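Side-chain contacts in solute-binding protein (Thermoactinomyces vulgaris, PDB 2ZYO), which binds maltotetraose and probably delivers cyclodextrins and maltodextrins to a membrane transporter as an extracellular solute-binding protein: residues K38-F43 against I49-V54; A75-W80 against T297-F302. All blocks are in the same frame, centred on the assembly; numbering follows the deposited sequence.

In the fold
The two contacts illustrate how one lobe of a solute-binding protein is assembled from helices laid on strands. Contact 1 comes first along the chain and is local: helix 30-47 and strand 50-55 belong to the beta-alpha-beta unit that starts with strand 20-25. Contact 2 follows it and brings together strand 77-81 and helix 293-302, 217 residues apart at the closest ends of the two segments. Their centres are about 11 Å apart, and they touch directly, F43 CG lying 3.6 Å from L299 CD1. Strand 20-25 bonds to the strands of both, so a late helix is built into the apolar layer begun by the N-terminal unit.

Contact 1 (K38-F43 against I49-V54); sequences KWAGEF and IQVEVV
Within 38-43, A40 and F43 carry the contact with 49-54, three residues apart on one side of the helix. The methyl of A40 sits over V51 and V53: its CB is 3.6 Å from V51 CG1 and 3.7 Å from V53 CG2. So small a side chain lets the backbones come close, with the CA atoms of A40 and V51 5.8 Å apart. F43 reaches the strand with a longer side chain. Its ring swings out with CG anti to the backbone N (chi1 -175°), and CD2 reaches V51 CG2 at 3.7 Å while CE2 meets I49 CD1 more loosely at 4.1 Å. V51 is shared, giving one methyl to A40 and the other to the ring, whereas V53 adds a smaller patch and also meets L33, T36 and K37 earlier in the helix. The segments run nearly antiparallel, at 167°, as expected where a helix returns to the next strand of a beta-alpha-beta unit.

Away from this seam the character changes. Q50 and E52 point from the opposite side of the strand, E52 OE1 forming a salt bridge with K20, and K38 is exposed on the helix. W39 is buried away from the strand, against helix 306-316 and F302, with NE1 hydrogen-bonded to S311 OG. No hydrogen bond crosses between the segments. Just beyond, T44 OG1 lies within hydrogen-bonding reach of the carbonyl oxygens of A40 and I49; its single proton is shared or serves one at a time. The interface is therefore held by shape and apolar burial, with polar pairing at its borders.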
loop_
_atom_site.group_PDB
_atom_site.type_symbol
_atom_site.label_atom_id
_atom_site.label_comp_id
_atom_site.label_asym_id
_atom_site.label_seq_id
_atom_site.Cartn_x
_atom_site.Cartn_y
_atom_site.Cartn_z
ATOM N N LYS A 38 12.632 -11.255 17.514
ATOM C CA LYS A 38 12.273 -11.051 18.917
ATOM C C LYS A 38 10.998 -11.810 19.285
ATOM O O LYS A 38 10.978 -12.577 20.255
ATOM C CB LYS A 38 12.103 -9.560 19.238
ATOM C CG LYS A 38 11.614 -9.298 20.659
ATOM C CD LYS A 38 11.137 -7.868 20.845
ATOM C CE LYS A 38 10.447 -7.686 22.191
ATOM N NZ LYS A 38 11.355 -7.915 23.353
ATOM N N TRP A 39 9.942 -11.597 18.508
ATOM C CA TRP A 39 8.647 -12.186 18.833
ATOM C C TRP A 39 8.561 -13.678 18.530
ATOM O O TRP A 39 7.885 -14.413 19.254
ATOM C CB TRP A 39 7.505 -11.361 18.234
ATOM C CG TRP A 39 7.437 -10.051 18.940
ATOM C CD1 TRP A 39 7.878 -8.844 18.480
ATOM C CD2 TRP A 39 6.975 -9.830 20.276
ATOM N NE1 TRP A 39 7.692 -7.878 19.438
ATOM C CE2 TRP A 39 7.139 -8.455 20.551
ATOM C CE3 TRP A 39 6.426 -10.658 21.264
ATOM C CZ2 TRP A 39 6.766 -7.886 21.772
ATOM C CZ3 TRP A 39 6.059 -10.092 22.478
ATOM C CH2 TRP A 39 6.232 -8.718 22.720
ATOM N N ALA A 40 9.269 -14.126 17.494
ATOM C CA ALA A 40 9.463 -15.559 17.273
ATOM C C ALA A 40 10.148 -16.167 18.495
ATOM O O ALA A 40 9.756 -17.233 18.973
ATOM C CB ALA A 40 10.284 -15.801 16.031
ATOM N N GLY A 41 11.159 -15.465 19.008
ATOM C CA GLY A 41 11.867 -15.887 20.218
ATOM C C GLY A 41 10.954 -16.041 21.421
ATOM O O GLY A 41 11.067 -17.017 22.172
ATOM N N GLU A 42 10.047 -15.081 21.601
ATOM C CA GLU A 42 9.062 -15.133 22.688
ATOM C C GLU A 42 8.082 -16.297 22.528
ATOM O O GLU A 42 7.688 -16.914 23.517
ATOM C CB GLU A 42 8.297 -13.810 22.812
ATOM C CG GLU A 42 9.133 -12.633 23.327
ATOM C CD GLU A 42 9.533 -12.759 24.794
ATOM O OE1 GLU A 42 8.832 -13.447 25.571
ATOM O OE2 GLU A 42 10.555 -12.154 25.178
ATOM N N PHE A 43 7.690 -16.593 21.288
ATOM C CA PHE A 43 6.838 -17.754 21.012
ATOM C C PHE A 43 7.549 -19.049 21.402
ATOM O O PHE A 43 6.952 -19.926 22.026
ATOM C CB PHE A 43 6.417 -17.792 19.538
ATOM C CG PHE A 43 5.439 -18.892 19.209
ATOM C CD1 PHE A 43 4.073 -18.706 19.390
ATOM C CD2 PHE A 43 5.885 -20.111 18.706
ATOM C CE1 PHE A 43 3.164 -19.721 19.080
ATOM C CE2 PHE A 43 4.987 -21.131 18.398
ATOM C CZ PHE A 43 3.625 -20.933 18.585
ATOM N N ILE A 49 8.596 -24.607 21.016
ATOM C CA ILE A 49 8.690 -24.875 19.580
ATOM C C ILE A 49 9.740 -23.953 18.973
ATOM O O ILE A 49 9.654 -22.736 19.124
ATOM C CB ILE A 49 7.328 -24.654 18.876
ATOM C CG1 ILE A 49 6.274 -25.613 19.447
ATOM C CG2 ILE A 49 7.459 -24.808 17.350
ATOM C CD1 ILE A 49 4.837 -25.190 19.196
ATOM N N GLN A 50 10.734 -24.529 18.299
ATOM C CA GLN A 50 11.739 -23.729 17.605
ATOM C C GLN A 50 11.060 -22.905 16.517
ATOM O O GLN A 50 10.213 -23.416 15.790
ATOM C CB GLN A 50 12.809 -24.628 16.975
ATOM C CG GLN A 50 13.930 -23.856 16.271
ATOM C CD GLN A 50 14.707 -24.693 15.270
ATOM O OE1 GLN A 50 14.693 -25.926 15.315
ATOM N NE2 GLN A 50 15.392 -24.020 14.354
ATOM N N VAL A 51 11.412 -21.627 16.421
ATOM C CA VAL A 51 10.967 -20.819 15.288
ATOM C C VAL A 51 12.186 -20.246 14.576
ATOM O O VAL A 51 12.891 -19.386 15.116
ATOM C CB VAL A 51 9.974 -19.699 15.685
ATOM C CG1 VAL A 51 9.534 -18.933 14.447
ATOM C CG2 VAL A 51 8.757 -20.279 16.391
ATOM N N GLU A 52 12.433 -20.754 13.371
ATOM C CA GLU A 52 13.542 -20.293 12.552
ATOM C C GLU A 52 13.089 -19.139 11.668
ATOM O O GLU A 52 12.181 -19.291 10.850
ATOM C CB GLU A 52 14.090 -21.433 11.690
ATOM C CG GLU A 52 15.350 -21.059 10.909
ATOM C CD GLU A 52 15.745 -22.085 9.860
ATOM O OE1 GLU A 52 14.923 -22.966 9.522
ATOM O OE2 GLU A 52 16.888 -22.000 9.362
ATOM N N VAL A 53 13.730 -17.990 11.845
ATOM C CA VAL A 53 13.460 -16.818 11.025
ATOM C C VAL A 53 14.558 -16.694 9.977
ATOM O O VAL A 53 15.726 -16.479 10.314
ATOM C CB VAL A 53 13.373 -15.527 11.872
ATOM C CG1 VAL A 53 13.040 -14.329 10.991
ATOM C CG2 VAL A 53 12.327 -15.678 12.965
ATOM N N VAL A 54 14.165 -16.835 8.714
ATOM C CA VAL A 54 15.090 -16.825 7.583
ATOM C C VAL A 54 14.943 -15.505 6.823
ATOM O O VAL A 54 13.824 -15.103 6.501
ATOM C CB VAL A 54 14.817 -18.017 6.625
ATOM C CG1 VAL A 54 15.832 -18.056 5.480
ATOM C CG2 VAL A 54 14.832 -19.338 7.387
#

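Contact 2 (A75-W80 against T297-F302); sequences ADLVTW and TELMQF
L77 meets M300 and L299 with its two terminal methyls, one worked example of a branched side chain serving as the bridge between a strand and a helix. It has the largest area buried in this contact. With CG anti to the carbonyl carbon (chi1 -59°), the isobutyl group is carried from the strand toward the helix, and the fork then divides its contacts. CD1 lies 3.8 Å from L299 CD2 and equally near L299 CG, so that it rests against the branch point of the second leucine; it also comes within 4.0 Å of M300 CB. CD2 turns to the end of the methionine, where M300 CE is 3.8 Å away.

M300 can make that second touch because its chain runs extended through chi2 and then bends at chi3 (-70°), bringing CE round to the leucine. Both pairs of side chains meet at a slant, and all three residues are buried. The joint has no hydrogen bond across it. The polar groups pair elsewhere: D76 bonds to S290 and V22, and in the helix T297 O accepts from Q301 N and, at 3.2 Å, from Q301 NE2, which lies above the carbonyl plane on the opposite face from the backbone donor.

Strand 77-81 is flanked by two others: L77 is bonded through its backbone to V22 and W24 of strand 20-25, and V78 to Y285 of strand 278-287. M300 also touches W284 of that second strand, while L299 reaches F43, so helix 293-302 lies on the strands beside helix 30-47.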
loop_
_atom_site.group_PDB
_atom_site.type_symbol
_atom_site.label_atom_id
_atom_site.label_comp_id
_atom_site.label_asym_id
_atom_site.label_seq_id
_atom_site.Cartn_x
_atom_site.Cartn_y
_atom_site.Cartn_z
ATOM N N ALA A 75 8.877 -22.089 4.018
ATOM C CA ALA A 75 8.452 -21.529 5.298
ATOM C C ALA A 75 7.009 -21.891 5.609
ATOM O O ALA A 75 6.215 -22.143 4.707
ATOM C CB ALA A 75 8.607 -20.026 5.286
ATOM N N ASP A 76 6.670 -21.909 6.893
ATOM C CA ASP A 76 5.280 -22.051 7.302
ATOM C C ASP A 76 4.562 -20.715 7.161
ATOM O O ASP A 76 3.434 -20.656 6.661
ATOM C CB ASP A 76 5.195 -22.574 8.734
ATOM C CG ASP A 76 5.789 -23.959 8.874
ATOM O OD1 ASP A 76 5.133 -24.930 8.447
ATOM O OD2 ASP A 76 6.915 -24.078 9.400
ATOM N N LEU A 77 5.230 -19.646 7.590
ATOM C CA LEU A 77 4.688 -18.298 7.462
ATOM C C LEU A 77 5.544 -17.460 6.525
ATOM O O LEU A 77 6.772 -17.458 6.623
ATOM C CB LEU A 77 4.574 -17.616 8.831
ATOM C CG LEU A 77 3.704 -18.262 9.918
ATOM C CD1 LEU A 77 3.620 -17.337 11.118
ATOM C CD2 LEU A 77 2.305 -18.607 9.413
ATOM N N VAL A 78 4.873 -16.763 5.612
ATOM C CA VAL A 78 5.524 -15.896 4.632
ATOM C C VAL A 78 4.864 -14.520 4.651
ATOM O O VAL A 78 3.808 -14.340 5.263
ATOM C CB VAL A 78 5.460 -16.494 3.201
ATOM C CG1 VAL A 78 6.314 -17.759 3.107
ATOM C CG2 VAL A 78 4.015 -16.788 2.797
ATOM N N THR A 79 5.487 -13.551 3.986
ATOM C CA THR A 79 4.987 -12.181 3.988
ATOM C C THR A 79 5.356 -11.410 2.721
ATOM O O THR A 79 6.475 -11.520 2.222
ATOM C CB THR A 79 5.441 -11.409 5.264
ATOM O OG1 THR A 79 4.898 -10.084 5.256
ATOM C CG2 THR A 79 6.960 -11.343 5.376
ATOM N N TRP A 80 4.385 -10.655 2.205
ATOM C CA TRP A 80 4.575 -9.734 1.078
ATOM C C TRP A 80 3.389 -8.768 0.986
ATOM O O TRP A 80 2.335 -9.036 1.566
ATOM C CB TRP A 80 4.791 -10.479 -0.250
ATOM C CG TRP A 80 3.757 -11.512 -0.605
ATOM C CD1 TRP A 80 2.496 -11.286 -1.082
ATOM C CD2 TRP A 80 3.916 -12.936 -0.551
ATOM N NE1 TRP A 80 1.855 -12.482 -1.314
ATOM C CE2 TRP A 80 2.702 -13.510 -0.991
ATOM C CE3 TRP A 80 4.960 -13.781 -0.154
ATOM C CZ2 TRP A 80 2.507 -14.894 -1.055
ATOM C CZ3 TRP A 80 4.767 -15.156 -0.224
ATOM C CH2 TRP A 80 3.550 -15.698 -0.668
ATOM N N THR A 297 -0.759 -21.042 12.577
ATOM C CA THR A 297 -1.767 -19.992 12.736
ATOM C C THR A 297 -1.746 -19.419 14.155
ATOM O O THR A 297 -2.002 -18.231 14.355
ATOM C CB THR A 297 -3.175 -20.495 12.349
ATOM O OG1 THR A 297 -3.154 -20.944 10.990
ATOM C CG2 THR A 297 -4.218 -19.392 12.483
ATOM N N GLU A 298 -1.430 -20.265 15.135
ATOM C CA GLU A 298 -1.208 -19.800 16.501
ATOM C C GLU A 298 0.019 -18.888 16.576
ATOM O O GLU A 298 -0.011 -17.858 17.248
ATOM C CB GLU A 298 -1.096 -20.975 17.477
ATOM C CG GLU A 298 -2.433 -21.669 17.699
ATOM C CD GLU A 298 -2.339 -22.960 18.489
ATOM O OE1 GLU A 298 -1.229 -23.518 18.623
ATOM O OE2 GLU A 298 -3.401 -23.425 18.963
ATOM N N LEU A 299 1.089 -19.260 15.872
ATOM C CA LEU A 299 2.265 -18.397 15.773
ATOM C C LEU A 299 1.909 -17.070 15.098
ATOM O O LEU A 299 2.316 -16.003 15.560
ATOM C CB LEU A 299 3.406 -19.103 15.026
ATOM C CG LEU A 299 4.647 -18.283 14.641
ATOM C CD1 LEU A 299 5.378 -17.705 15.854
ATOM C CD2 LEU A 299 5.582 -19.135 13.810
ATOM N N MET A 300 1.141 -17.142 14.013
ATOM C CA MET A 300 0.725 -15.945 13.286
ATOM C C MET A 300 -0.017 -14.962 14.188
ATOM O O MET A 300 0.201 -13.753 14.111
ATOM C CB MET A 300 -0.151 -16.314 12.091
ATOM C CG MET A 300 -0.487 -15.122 11.209
ATOM S SD MET A 300 -1.722 -15.457 9.946
ATOM C CE MET A 300 -0.802 -16.522 8.833
ATOM N N GLN A 301 -0.903 -15.491 15.030
ATOM C CA GLN A 301 -1.627 -14.671 15.997
ATOM C C GLN A 301 -0.679 -14.078 17.038
ATOM O O GLN A 301 -0.812 -12.912 17.416
ATOM C CB GLN A 301 -2.727 -15.482 16.684
ATOM C CG GLN A 301 -3.897 -15.812 15.784
ATOM C CD GLN A 301 -4.838 -16.816 16.407
ATOM O OE1 GLN A 301 -5.713 -16.455 17.193
ATOM N NE2 GLN A 301 -4.670 -18.083 16.050
ATOM N N PHE A 302 0.280 -14.882 17.489
ATOM C CA PHE A 302 1.260 -14.428 18.472
ATOM C C PHE A 302 2.087 -13.262 17.927
ATOM O O PHE A 302 2.405 -12.323 18.658
ATOM C CB PHE A 302 2.167 -15.585 18.911
ATOM C CG PHE A 302 3.034 -15.257 20.089
ATOM C CD1 PHE A 302 2.583 -15.480 21.387
ATOM C CD2 PHE A 302 4.306 -14.723 19.904
ATOM C CE1 PHE A 302 3.387 -15.169 22.484
ATOM C CE2 PHE A 302 5.113 -14.409 20.996
ATOM C CZ PHE A 302 4.652 -14.634 22.284
#